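Local atomic coordinates of conserved hypothetical protein (Archaeoglobus fulgidus, PDB entry 1I0R), a protein that reduces ferric iron held in chelators such as siderophores to ferrous iron, using NADH or NADPH as electron donor and FMN or FAD as cofactor. Residues L46-D51 against E120-T125; V16-N21 against H53-E58; D91-K96 against V105-V110; G26-T31 against E74-F79; K38-A43 against G131-A136. All blocks are in the same frame, centred on the assembly; numbering follows the deposited sequence.

Contact 1 of 5, residues L46-D51 against E120-T125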
# COMPACT_ATOMS: atom_id res chain seq x y z
N LEU B 46 -2.21 -2.29 -11.76
CA LEU B 46 -1.43 -2.89 -12.85
C LEU B 46 -1.29 -1.96 -14.05
O LEU B 46 -2.23 -1.27 -14.42
CB LEU B 46 -2.13 -4.16 -13.32
CG LEU B 46 -2.48 -5.13 -12.18
CD1 LEU B 46 -3.35 -6.31 -12.69
CD2 LEU B 46 -1.17 -5.65 -11.60
N ASN B 47 -0.10 -2.00 -14.66
CA ASN B 47 0.19 -1.18 -15.84
C ASN B 47 -0.58 -1.72 -17.05
O ASN B 47 -0.60 -2.93 -17.30
CB ASN B 47 1.69 -1.20 -16.10
CG ASN B 47 2.08 -0.27 -17.23
OD1 ASN B 47 1.61 -0.42 -18.37
ND2 ASN B 47 2.93 0.70 -16.92
N LYS B 48 -1.20 -0.81 -17.80
CA LYS B 48 -2.02 -1.18 -18.96
C LYS B 48 -1.30 -1.94 -20.05
O LYS B 48 -1.95 -2.62 -20.86
CB LYS B 48 -2.67 0.06 -19.56
CG LYS B 48 -3.82 0.60 -18.72
CD LYS B 48 -4.40 1.85 -19.34
CE LYS B 48 -5.56 2.36 -18.50
NZ LYS B 48 -6.21 3.56 -19.07
N GLU B 49 0.02 -1.86 -20.07
CA GLU B 49 0.80 -2.55 -21.09
C GLU B 49 1.09 -4.02 -20.77
O GLU B 49 1.56 -4.76 -21.64
CB GLU B 49 2.11 -1.80 -21.32
CG GLU B 49 1.91 -0.36 -21.75
CD GLU B 49 3.21 0.38 -21.99
OE1 GLU B 49 4.05 0.45 -21.06
OE2 GLU B 49 3.40 0.92 -23.12
N ASN B 50 0.80 -4.44 -19.55
CA ASN B 50 1.07 -5.82 -19.11
C ASN B 50 -0.00 -6.84 -19.47
O ASN B 50 -1.19 -6.54 -19.46
CB ASN B 50 1.29 -5.88 -17.59
CG ASN B 50 2.31 -4.88 -17.10
OD1 ASN B 50 3.09 -4.32 -17.89
ND2 ASN B 50 2.33 -4.65 -15.80
N ASP B 51 0.41 -8.07 -19.77
CA ASP B 51 -0.56 -9.10 -20.09
C ASP B 51 -1.48 -9.44 -18.92
O ASP B 51 -2.65 -9.76 -19.12
CB ASP B 51 0.14 -10.38 -20.58
CG ASP B 51 0.88 -10.17 -21.89
OD1 ASP B 51 0.35 -9.49 -22.80
OD2 ASP B 51 2.01 -10.72 -22.03
N GLU B 120 -13.38 -1.02 -11.22
CA GLU B 120 -12.14 -0.65 -11.86
C GLU B 120 -12.01 0.86 -11.79
O GLU B 120 -12.95 1.59 -12.08
CB GLU B 120 -12.12 -1.10 -13.32
CG GLU B 120 -11.98 -2.60 -13.52
CD GLU B 120 -11.96 -2.98 -14.99
OE1 GLU B 120 -11.88 -2.06 -15.84
OE2 GLU B 120 -12.02 -4.19 -15.31
N CYS B 121 -10.83 1.32 -11.38
CA CYS B 121 -10.53 2.73 -11.24
C CYS B 121 -9.42 3.03 -12.24
O CYS B 121 -8.27 2.69 -12.01
CB CYS B 121 -10.06 2.98 -9.81
SG CYS B 121 -9.66 4.68 -9.40
N ASP B 122 -9.77 3.66 -13.36
CA ASP B 122 -8.78 3.98 -14.37
C ASP B 122 -7.97 5.21 -13.97
O ASP B 122 -8.55 6.29 -13.81
CB ASP B 122 -9.48 4.24 -15.70
CG ASP B 122 -8.51 4.31 -16.86
OD1 ASP B 122 -7.57 5.14 -16.85
OD2 ASP B 122 -8.70 3.52 -17.82
N VAL B 123 -6.66 5.07 -13.82
CA VAL B 123 -5.82 6.20 -13.43
C VAL B 123 -4.79 6.62 -14.47
O VAL B 123 -3.74 7.17 -14.14
CB VAL B 123 -5.15 5.96 -12.05
CG1 VAL B 123 -6.24 5.86 -10.97
CG2 VAL B 123 -4.31 4.68 -12.08
N GLY B 124 -5.11 6.36 -15.73
CA GLY B 124 -4.24 6.77 -16.83
C GLY B 124 -3.39 5.65 -17.40
O GLY B 124 -3.85 4.85 -18.24
N THR B 125 -2.15 5.60 -16.96
CA THR B 125 -1.22 4.57 -17.42
C THR B 125 -1.48 3.21 -16.81
O THR B 125 -0.96 2.20 -17.29
CB THR B 125 0.21 4.97 -17.10
OG1 THR B 125 0.31 5.27 -15.70
CG2 THR B 125 0.58 6.24 -17.84
O HOH W 1 0.69 2.07 -19.57

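Contact 2 of 5, residues V16-N21 against H53-E58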
# COMPACT_ATOMS: atom_id res chain seq x y z
N VAL B 16 0.94 -11.24 -8.78
CA VAL B 16 -0.50 -11.06 -9.05
C VAL B 16 -0.80 -11.95 -10.26
O VAL B 16 -0.13 -11.86 -11.29
CB VAL B 16 -0.85 -9.58 -9.37
CG1 VAL B 16 -2.33 -9.44 -9.74
CG2 VAL B 16 -0.55 -8.70 -8.12
N THR B 17 -1.82 -12.81 -10.12
CA THR B 17 -2.14 -13.76 -11.19
C THR B 17 -3.56 -13.67 -11.72
O THR B 17 -4.47 -13.14 -11.07
CB THR B 17 -1.92 -15.21 -10.69
OG1 THR B 17 -2.68 -15.42 -9.50
CG2 THR B 17 -0.45 -15.47 -10.40
N SER B 18 -3.77 -14.18 -12.94
CA SER B 18 -5.10 -14.19 -13.51
C SER B 18 -5.06 -15.21 -14.63
O SER B 18 -4.05 -15.87 -14.82
CB SER B 18 -5.49 -12.82 -14.07
OG SER B 18 -6.87 -12.77 -14.34
N GLU B 19 -6.17 -15.37 -15.35
CA GLU B 19 -6.22 -16.32 -16.45
C GLU B 19 -7.19 -15.79 -17.47
O GLU B 19 -8.28 -15.33 -17.13
CB GLU B 19 -6.69 -17.69 -15.94
CG GLU B 19 -7.07 -18.71 -17.03
CD GLU B 19 -8.36 -18.34 -17.75
OE1 GLU B 19 -9.23 -17.67 -17.12
OE2 GLU B 19 -8.53 -18.74 -18.92
N SER B 20 -6.79 -15.85 -18.73
CA SER B 20 -7.67 -15.37 -19.78
C SER B 20 -7.50 -16.22 -21.02
O SER B 20 -6.38 -16.55 -21.40
CB SER B 20 -7.34 -13.91 -20.10
OG SER B 20 -8.36 -13.33 -20.89
N ASN B 21 -8.61 -16.60 -21.64
CA ASN B 21 -8.54 -17.40 -22.86
C ASN B 21 -7.71 -18.66 -22.63
O ASN B 21 -6.84 -19.00 -23.44
CB ASN B 21 -7.90 -16.56 -23.97
CG ASN B 21 -8.70 -15.31 -24.28
OD1 ASN B 21 -8.14 -14.28 -24.67
ND2 ASN B 21 -10.02 -15.39 -24.13
N HIS B 53 -2.55 -7.36 -16.71
CA HIS B 53 -3.57 -6.32 -16.66
C HIS B 53 -4.75 -6.74 -17.56
O HIS B 53 -5.92 -6.72 -17.15
CB HIS B 53 -3.00 -4.97 -17.15
CG HIS B 53 -4.04 -3.96 -17.50
ND1 HIS B 53 -4.48 -2.98 -16.62
CD2 HIS B 53 -4.78 -3.80 -18.63
CE1 HIS B 53 -5.44 -2.28 -17.19
NE2 HIS B 53 -5.64 -2.76 -18.41
N ASN B 54 -4.44 -7.11 -18.80
CA ASN B 54 -5.49 -7.48 -19.72
C ASN B 54 -6.24 -8.74 -19.30
O ASN B 54 -7.44 -8.83 -19.55
CB ASN B 54 -4.92 -7.62 -21.14
CG ASN B 54 -4.21 -6.35 -21.60
OD1 ASN B 54 -4.61 -5.24 -21.25
ND2 ASN B 54 -3.15 -6.51 -22.40
N ALA B 55 -5.55 -9.69 -18.66
CA ALA B 55 -6.20 -10.92 -18.20
C ALA B 55 -7.19 -10.59 -17.09
O ALA B 55 -8.28 -11.15 -17.03
CB ALA B 55 -5.16 -11.92 -17.70
N VAL B 56 -6.81 -9.68 -16.20
CA VAL B 56 -7.71 -9.32 -15.13
C VAL B 56 -8.88 -8.55 -15.74
O VAL B 56 -10.02 -8.73 -15.33
CB VAL B 56 -7.01 -8.45 -14.06
CG1 VAL B 56 -8.02 -8.02 -12.98
CG2 VAL B 56 -5.90 -9.26 -13.43
N LYS B 57 -8.60 -7.70 -16.71
CA LYS B 57 -9.67 -6.93 -17.33
C LYS B 57 -10.73 -7.83 -17.97
O LYS B 57 -11.92 -7.59 -17.84
CB LYS B 57 -9.10 -5.96 -18.37
CG LYS B 57 -10.14 -4.95 -18.85
CD LYS B 57 -9.55 -3.83 -19.69
CE LYS B 57 -10.58 -2.71 -19.89
NZ LYS B 57 -11.05 -2.11 -18.59
N GLU B 58 -10.28 -8.89 -18.64
CA GLU B 58 -11.19 -9.81 -19.31
C GLU B 58 -11.89 -10.81 -18.39
O GLU B 58 -13.11 -11.01 -18.50
CB GLU B 58 -10.43 -10.58 -20.39
CG GLU B 58 -9.85 -9.70 -21.47
CD GLU B 58 -9.01 -10.49 -22.46
OE1 GLU B 58 -9.60 -11.34 -23.17
OE2 GLU B 58 -7.78 -10.27 -22.52

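Contact 3 of 5, residues D91-K96 against V105-V110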
# COMPACT_ATOMS: atom_id res chain seq x y z
N ASP B 91 6.16 -23.26 -15.63
CA ASP B 91 6.78 -24.59 -15.64
C ASP B 91 7.59 -24.85 -14.38
O ASP B 91 8.55 -24.15 -14.08
CB ASP B 91 7.67 -24.76 -16.89
CG ASP B 91 8.38 -26.12 -16.92
OD1 ASP B 91 7.73 -27.15 -16.67
OD2 ASP B 91 9.60 -26.15 -17.21
N GLY B 92 7.18 -25.86 -13.62
CA GLY B 92 7.90 -26.18 -12.41
C GLY B 92 7.51 -25.37 -11.18
O GLY B 92 8.15 -25.47 -10.14
N VAL B 93 6.46 -24.56 -11.29
CA VAL B 93 6.03 -23.75 -10.15
C VAL B 93 4.84 -24.41 -9.46
O VAL B 93 3.93 -24.92 -10.12
CB VAL B 93 5.61 -22.34 -10.61
CG1 VAL B 93 5.05 -21.55 -9.41
CG2 VAL B 93 6.81 -21.61 -11.20
N GLU B 94 4.86 -24.42 -8.13
CA GLU B 94 3.76 -25.01 -7.37
C GLU B 94 2.59 -24.03 -7.30
O GLU B 94 2.75 -22.90 -6.84
CB GLU B 94 4.20 -25.35 -5.96
CG GLU B 94 3.02 -25.65 -5.03
CD GLU B 94 3.43 -25.91 -3.58
OE1 GLU B 94 3.67 -27.09 -3.24
OE2 GLU B 94 3.51 -24.93 -2.79
N TYR B 95 1.42 -24.47 -7.75
CA TYR B 95 0.22 -23.64 -7.73
C TYR B 95 -1.03 -24.52 -7.76
O TYR B 95 -0.94 -25.73 -7.95
CB TYR B 95 0.20 -22.68 -8.93
CG TYR B 95 -0.17 -23.32 -10.26
CD1 TYR B 95 -1.49 -23.37 -10.68
CD2 TYR B 95 0.82 -23.88 -11.08
CE1 TYR B 95 -1.84 -23.97 -11.90
CE2 TYR B 95 0.47 -24.49 -12.31
CZ TYR B 95 -0.86 -24.53 -12.70
OH TYR B 95 -1.23 -25.15 -13.88
N LYS B 96 -2.18 -23.89 -7.57
CA LYS B 96 -3.45 -24.60 -7.61
C LYS B 96 -4.46 -23.65 -8.23
O LYS B 96 -4.18 -22.46 -8.41
CB LYS B 96 -3.89 -25.00 -6.19
CG LYS B 96 -4.13 -23.84 -5.25
CD LYS B 96 -4.40 -24.35 -3.85
CE LYS B 96 -4.79 -23.22 -2.92
NZ LYS B 96 -5.05 -23.74 -1.54
N VAL B 105 -0.52 -19.10 -6.98
CA VAL B 105 0.85 -19.58 -6.79
C VAL B 105 1.17 -19.73 -5.30
O VAL B 105 1.16 -18.74 -4.55
CB VAL B 105 1.88 -18.65 -7.45
CG1 VAL B 105 3.29 -19.12 -7.16
CG2 VAL B 105 1.65 -18.60 -8.95
N THR B 106 1.48 -20.95 -4.88
CA THR B 106 1.77 -21.22 -3.47
C THR B 106 3.25 -21.29 -3.17
O THR B 106 3.66 -21.16 -2.01
CB THR B 106 1.10 -22.52 -3.01
OG1 THR B 106 1.44 -23.57 -3.92
CG2 THR B 106 -0.43 -22.36 -3.00
N GLN B 107 4.06 -21.48 -4.21
CA GLN B 107 5.50 -21.56 -4.01
C GLN B 107 6.06 -20.23 -3.50
O GLN B 107 5.80 -19.19 -4.09
CB GLN B 107 6.21 -21.94 -5.30
CG GLN B 107 7.59 -22.55 -5.06
CD GLN B 107 8.21 -23.08 -6.34
OE1 GLN B 107 7.50 -23.46 -7.27
NE2 GLN B 107 9.54 -23.09 -6.39
N HIS B 108 6.84 -20.31 -2.42
CA HIS B 108 7.46 -19.15 -1.79
C HIS B 108 6.46 -18.13 -1.26
O HIS B 108 6.82 -16.97 -1.03
CB HIS B 108 8.42 -18.46 -2.76
CG HIS B 108 9.55 -19.34 -3.19
ND1 HIS B 108 10.45 -19.88 -2.30
CD2 HIS B 108 9.88 -19.83 -4.41
CE1 HIS B 108 11.28 -20.68 -2.95
NE2 HIS B 108 10.96 -20.67 -4.23
N ALA B 109 5.22 -18.57 -1.05
CA ALA B 109 4.19 -17.66 -0.56
C ALA B 109 3.84 -17.86 0.89
O ALA B 109 3.62 -18.99 1.34
CB ALA B 109 2.93 -17.82 -1.42
N VAL B 110 3.79 -16.76 1.63
CA VAL B 110 3.44 -16.82 3.04
C VAL B 110 1.91 -16.93 3.11
O VAL B 110 1.36 -17.52 4.04
CB VAL B 110 3.94 -15.55 3.78
CG1 VAL B 110 3.49 -15.58 5.26
CG2 VAL B 110 5.46 -15.45 3.67

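Contact 4 of 5, residues G26-T31 against E74-F79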
# COMPACT_ATOMS: atom_id res chain seq x y z
N GLY B 26 0.76 -13.91 -14.94
CA GLY B 26 1.21 -13.50 -13.61
C GLY B 26 2.31 -12.47 -13.74
O GLY B 26 3.05 -12.47 -14.71
N GLN B 27 2.39 -11.56 -12.78
CA GLN B 27 3.43 -10.54 -12.80
C GLN B 27 3.80 -10.16 -11.37
O GLN B 27 3.00 -10.35 -10.45
CB GLN B 27 2.97 -9.27 -13.52
CG GLN B 27 1.92 -8.49 -12.75
CD GLN B 27 1.72 -7.06 -13.24
OE1 GLN B 27 0.95 -6.81 -14.17
NE2 GLN B 27 2.41 -6.11 -12.60
N ILE B 28 5.02 -9.69 -11.19
CA ILE B 28 5.42 -9.22 -9.86
C ILE B 28 4.81 -7.83 -9.72
O ILE B 28 4.71 -7.07 -10.69
CB ILE B 28 6.96 -9.08 -9.74
CG1 ILE B 28 7.62 -10.46 -9.73
CG2 ILE B 28 7.33 -8.32 -8.46
CD1 ILE B 28 7.10 -11.39 -8.63
N ALA B 29 4.37 -7.49 -8.51
CA ALA B 29 3.78 -6.19 -8.27
C ALA B 29 4.11 -5.78 -6.85
O ALA B 29 4.27 -6.63 -5.97
CB ALA B 29 2.26 -6.25 -8.44
N ASN B 30 4.19 -4.47 -6.60
CA ASN B 30 4.40 -4.03 -5.22
C ASN B 30 3.15 -3.27 -4.73
O ASN B 30 2.96 -3.08 -3.52
CB ASN B 30 5.68 -3.17 -5.09
CG ASN B 30 5.56 -1.80 -5.75
OD1 ASN B 30 4.74 -1.58 -6.63
ND2 ASN B 30 6.41 -0.87 -5.32
N THR B 31 2.24 -2.95 -5.65
CA THR B 31 1.07 -2.14 -5.27
C THR B 31 -0.20 -2.96 -5.07
O THR B 31 -1.06 -3.06 -5.96
CB THR B 31 0.88 -1.00 -6.29
OG1 THR B 31 2.10 -0.24 -6.37
CG2 THR B 31 -0.24 -0.05 -5.86
N GLU B 74 15.82 -15.44 -8.68
CA GLU B 74 15.51 -16.07 -9.96
C GLU B 74 14.01 -16.31 -10.10
O GLU B 74 13.44 -16.17 -11.18
CB GLU B 74 16.27 -17.39 -10.12
CG GLU B 74 16.34 -18.25 -8.87
CD GLU B 74 17.62 -18.03 -8.05
OE1 GLU B 74 17.92 -16.86 -7.70
OE2 GLU B 74 18.33 -19.03 -7.76
N PHE B 75 13.38 -16.67 -8.99
CA PHE B 75 11.94 -16.94 -8.97
C PHE B 75 11.20 -15.63 -9.24
O PHE B 75 10.26 -15.59 -10.03
CB PHE B 75 11.54 -17.51 -7.61
CG PHE B 75 10.10 -17.96 -7.52
CD1 PHE B 75 9.70 -19.19 -8.03
CD2 PHE B 75 9.16 -17.15 -6.89
CE1 PHE B 75 8.38 -19.61 -7.92
CE2 PHE B 75 7.83 -17.57 -6.76
CZ PHE B 75 7.44 -18.80 -7.28
N ILE B 76 11.64 -14.56 -8.59
CA ILE B 76 11.01 -13.27 -8.81
C ILE B 76 11.23 -12.90 -10.27
O ILE B 76 10.36 -12.33 -10.93
CB ILE B 76 11.63 -12.20 -7.86
CG1 ILE B 76 11.38 -12.63 -6.41
CG2 ILE B 76 11.02 -10.83 -8.14
CD1 ILE B 76 12.08 -11.79 -5.35
N GLY B 77 12.40 -13.25 -10.79
CA GLY B 77 12.72 -12.96 -12.18
C GLY B 77 11.77 -13.60 -13.19
O GLY B 77 11.47 -13.00 -14.23
N ARG B 78 11.30 -14.81 -12.90
CA ARG B 78 10.39 -15.52 -13.80
C ARG B 78 9.14 -14.71 -14.07
O ARG B 78 8.60 -14.71 -15.18
CB ARG B 78 9.95 -16.85 -13.20
CG ARG B 78 11.07 -17.79 -12.87
CD ARG B 78 10.53 -19.07 -12.27
NE ARG B 78 9.65 -19.76 -13.21
CZ ARG B 78 9.56 -21.08 -13.32
NH1 ARG B 78 10.30 -21.86 -12.55
NH2 ARG B 78 8.74 -21.61 -14.21
N PHE B 79 8.65 -14.02 -13.04
CA PHE B 79 7.44 -13.24 -13.20
C PHE B 79 7.66 -11.78 -13.53
O PHE B 79 6.74 -10.98 -13.43
CB PHE B 79 6.57 -13.38 -11.95
CG PHE B 79 6.01 -14.76 -11.76
CD1 PHE B 79 6.70 -15.70 -11.00
CD2 PHE B 79 4.81 -15.12 -12.36
CE1 PHE B 79 6.19 -17.00 -10.85
CE2 PHE B 79 4.30 -16.41 -12.21
CZ PHE B 79 4.99 -17.35 -11.46

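Contact 5 of 5, residues K38-A43 against G131-A136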
# COMPACT_ATOMS: atom_id res chain seq x y z
N LYS B 38 -15.31 -4.45 5.46
CA LYS B 38 -16.72 -4.83 5.40
C LYS B 38 -17.35 -4.50 4.05
O LYS B 38 -17.92 -3.42 3.86
CB LYS B 38 -17.52 -4.11 6.50
CG LYS B 38 -17.18 -4.59 7.91
CD LYS B 38 -18.08 -3.95 8.97
CE LYS B 38 -17.80 -4.53 10.37
NZ LYS B 38 -18.63 -3.91 11.47
N PRO B 39 -17.24 -5.40 3.07
CA PRO B 39 -16.58 -6.70 3.11
C PRO B 39 -15.09 -6.50 2.81
O PRO B 39 -14.66 -5.39 2.48
CB PRO B 39 -17.28 -7.47 2.00
CG PRO B 39 -17.47 -6.41 0.97
CD PRO B 39 -17.91 -5.20 1.77
N VAL B 40 -14.30 -7.55 2.90
CA VAL B 40 -12.89 -7.39 2.61
C VAL B 40 -12.68 -7.17 1.11
O VAL B 40 -13.10 -7.98 0.27
CB VAL B 40 -12.08 -8.62 3.05
CG1 VAL B 40 -10.64 -8.49 2.53
CG2 VAL B 40 -12.08 -8.71 4.58
N GLN B 41 -12.06 -6.03 0.77
CA GLN B 41 -11.72 -5.70 -0.61
C GLN B 41 -10.23 -5.42 -0.71
O GLN B 41 -9.63 -4.78 0.17
CB GLN B 41 -12.52 -4.48 -1.09
CG GLN B 41 -13.99 -4.77 -1.13
CD GLN B 41 -14.81 -3.58 -1.56
OE1 GLN B 41 -14.87 -2.55 -0.86
NE2 GLN B 41 -15.46 -3.70 -2.71
N ILE B 42 -9.64 -5.91 -1.79
CA ILE B 42 -8.19 -5.77 -2.06
C ILE B 42 -7.99 -5.07 -3.38
O ILE B 42 -8.68 -5.37 -4.36
CB ILE B 42 -7.50 -7.16 -2.18
CG1 ILE B 42 -7.80 -8.01 -0.95
CG2 ILE B 42 -5.99 -6.99 -2.38
CD1 ILE B 42 -7.44 -7.36 0.39
N ALA B 43 -7.07 -4.12 -3.42
CA ALA B 43 -6.77 -3.40 -4.65
C ALA B 43 -5.41 -3.81 -5.20
O ALA B 43 -4.47 -4.07 -4.44
CB ALA B 43 -6.77 -1.90 -4.39
N GLY B 131 -10.94 -5.71 -5.87
CA GLY B 131 -11.54 -7.03 -5.80
C GLY B 131 -12.11 -7.39 -4.45
O GLY B 131 -11.57 -7.03 -3.40
N GLU B 132 -13.21 -8.12 -4.45
CA GLU B 132 -13.79 -8.57 -3.20
C GLU B 132 -13.11 -9.92 -2.93
O GLU B 132 -13.12 -10.79 -3.79
CB GLU B 132 -15.30 -8.74 -3.34
CG GLU B 132 -15.97 -8.99 -2.02
CD GLU B 132 -17.50 -9.00 -2.10
OE1 GLU B 132 -18.09 -8.06 -2.71
OE2 GLU B 132 -18.10 -9.94 -1.55
N ALA B 133 -12.52 -10.08 -1.75
CA ALA B 133 -11.83 -11.34 -1.42
C ALA B 133 -12.84 -12.48 -1.29
O ALA B 133 -13.85 -12.36 -0.59
CB ALA B 133 -11.04 -11.17 -0.11
N VAL B 134 -12.57 -13.59 -1.97
CA VAL B 134 -13.47 -14.75 -1.89
C VAL B 134 -12.83 -15.94 -1.18
O VAL B 134 -13.54 -16.87 -0.79
CB VAL B 134 -13.99 -15.15 -3.28
CG1 VAL B 134 -14.91 -14.05 -3.82
CG2 VAL B 134 -12.84 -15.40 -4.25
N ASP B 135 -11.51 -15.93 -1.04
CA ASP B 135 -10.79 -16.95 -0.27
C ASP B 135 -9.44 -16.36 0.10
O ASP B 135 -8.97 -15.41 -0.54
CB ASP B 135 -10.57 -18.25 -1.05
CG ASP B 135 -10.24 -19.44 -0.12
OD1 ASP B 135 -9.84 -20.51 -0.64
OD2 ASP B 135 -10.37 -19.31 1.12
N ALA B 136 -8.83 -16.91 1.14
CA ALA B 136 -7.53 -16.44 1.57
C ALA B 136 -7.01 -17.45 2.58
O ALA B 136 -7.78 -17.97 3.39
CB ALA B 136 -7.66 -15.06 2.22
O HOH W 2 -14.77 -10.20 0.93

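Contact 1 of 5, residues L46-D51 against E120-T125
The ammonium group of K48 reaches across to the 120-125 segment and is held there by a carboxylate and a carbonyl. NZ forms a salt bridge with D122, 2.8 Å from OD2, which it meets on the syn side, and a weak bond to OD1; the carbonyl G124 O takes another bond from NZ at 2.8 Å. Lysine suits the place because its long chain, extended beyond CG, can span the gap, running past the T125 and G124 carbonyls with its methylenes and crossing the D122 side chain at about a right angle. At the near end the backbone joins in: K48 N gives T125 O an almost straight bond of 3.1 Å (174°). A water bridges N47 OD1 and T125 O, donating to both. Two Asx turns hold these partners in place. N47 OD1 accepts from E49 N at 2.7 Å within the type I turn N47-N50, and D122 OD1 accepts from G124 N at 3.0 Å. G124 has backbone angles that crowd a beta carbon against the preceding carbonyl, so glycine fits there. Residues 46-51 all belong to the FMN site, and N50 also bonds Q27, while T125 packs on T36 of the second subunit. The lysine charge is thus met by a carboxylate and a carbonyl, and with D122 itself fixed by G124 N the bridge joins two already folded turns.

Contact 2 of 5, residues V16-N21 against H53-E58
S18 and S20, two residues apart on one side of strand 14-20, both rest on A55 of helix 51-59. The apolar contacts centre on this alanine: its CB lies 3.8 Å from S18 CB and equally far from S20 CB, so the methyl sits between the two serine methylenes. Small residues on both sides let the axes of strand and helix come within 6.8 Å, at an angle of 63°. V56 adds a branch next to A55; its CG2 meets S18 CB at 3.6 Å, while the same side chain also packs on L46 and F129 in the barrel.

Polar atoms gather along the same seam. S18 OG lies 3.4 Å from A55 O, but its hydrogen-bonding partners are S59 OG at the helix end and A61 O at the start of strand 61-67. At the outer end, E58 lays its extended chain beside S20, placing OE1 3.3 Å from S20 OG. N21 OD1 comes near the same carboxylate, the amide and carboxylate planes standing 62° apart.

The helix therefore meets strand 14-20 of the barrel through small side chains. Serine at 18 supplies a methylene for packing and a hydroxyl that it uses on A61 O, and the glutamate charge is left at the exposed end of the contact.

Contact 3 of 5, residues D91-K96 against V105-V110
Backbone and side-chain hydrogen bonds converge on E94, which lies against the turn T106-A109. Its carbonyl O accepts two N-H groups from the same face of its plane, T106 N at 3.0 Å and Q107 N at 3.3 Å. In return E94 N bonds Q107 OE1 at 2.9 Å, in the carbonyl plane of the amide. Q107 gets there with CG anti to its own N (chi1 -158°) and an extended chain, which brings its OE1 to the N-H of E94. The carboxylate of E94 also approaches the T106 hydroxyl, though the position of that oxygen is less certain.

Apolar contacts lie beside these bonds. V93 CG1 meets V105 CG1 at 3.8 Å, the two branched side chains crossing at about a right angle, and F75 of helix 73-78 also packs on V93. Y95 and V105 form an antiparallel non-hydrogen-bonded pair in the small two-stranded sheet, with Y95 CB 3.8 Å from V105 CA.

Valines suit the inward side, where V105 also packs on I15 and T17. Glutamine supplies a carbonyl to an N-H just where strand pairing has given way to the type II turn. One side chain thus extends the hydrogen bonding of the hairpin past the end of its strands.

Contact 4 of 5, residues G26-T31 against E74-F79
The side chain of I28, on strand 23-37, runs up to I76 and F79 at the end of helix 73-78. Its CB stands 4.2 Å from F79 O. CG1, anti to the carbonyl carbon (chi1 -71°), carries the chain on between the helix end and F79: it lies 3.5 Å from I76 O, 3.8 Å from I76 CG2 and 3.8 Å from F79 CB. CD1, at the tip, settles between F79 CB and I76 CG2. An aliphatic chain suits this place because CG1 and CD1 both touch I76 CG2 and F79 CB; it crosses both side chains at about a right angle.

Residues 27-31 of this barrel strand form part of the FMN site, which places the helix end beside that site; I76 in turn touches Y150 of the NADP-binding helix 147-155. The backbone adds I28 N to F79 O at 3.1 Å, the donor standing above the carbonyl plane. Next to it Q27 CA makes a CA-H...O contact with the same oxygen. The F79 ring brings its edge to G26, with CD2 3.9 Å from G26 C, and a glycine leaves room for that ring.

Contact 5 of 5, residues K38-A43 against G131-A136
V40 and I42 bond their backbones to G131 and A133 where strands 40-47 and 126-138 lie side by side. The closest part is the hydrogen-bonded pair of I42 with G131: G131 N donates to I42 O at 2.7 Å (171°), and I42 N returns a bond to G131 O at 2.8 Å, in the carbonyl plane. Next to it Q41 and E132 form a non-hydrogen-bonded pair, their CA atoms 4.4 Å apart, and Q41 CA makes a CA-H...O contact with G131 O at 3.1 Å. Glycine at 131 puts no side chain beside I42 O.

This is a pairing of neighbouring antiparallel strands in the six-stranded barrel of the flavin reductase fold, and the short segments splay apart, their directions 119° from each other. On one side V40 CG1 meets A133 CB at 3.8 Å, a small apolar patch that F6 of the second subunit covers, touching V40, I42 and A133. The small methyl at 133 is consistent with the close approach of that phenylalanine.

Toward the solvent the contact loosens. A133 N still reaches V40 O at 3.0 Å, but a water also donates to V40 O and to A133 O, joining the carbonyls where the strands diverge. Beyond it P39, after a cis peptide, offers only CG to E132 CD at 4.0 Å, the ring and the extended glutamate crossing at about a right angle. Farther on, V134 and D135 form a classic beta bulge opposite E114.

Overall arrangement
Strand 14-20 opens contact 2, which closes on helix 51-59. Before it closes, strand 23-37 opens contact 4, completed at helix 73-78, so the two cross. Strand 40-47 then opens contacts 5 and 1, which cross both of them; contact 1 closes at 120-125 within the wider loop of contact 5, which closes at 131-136. Contact 3 lies within both, follows contacts 2 and 4 in series, and joins the two-stranded hairpin to the turn leading into strand 109-122. Contact 5 joins neighbouring barrel strands and contact 1 ties the end of strand 40-47 to the turn between strands 109-122 and 126-138, whereas contacts 2 and 4 set helices against the barrel. K57 to E120 links contacts 1 and 2.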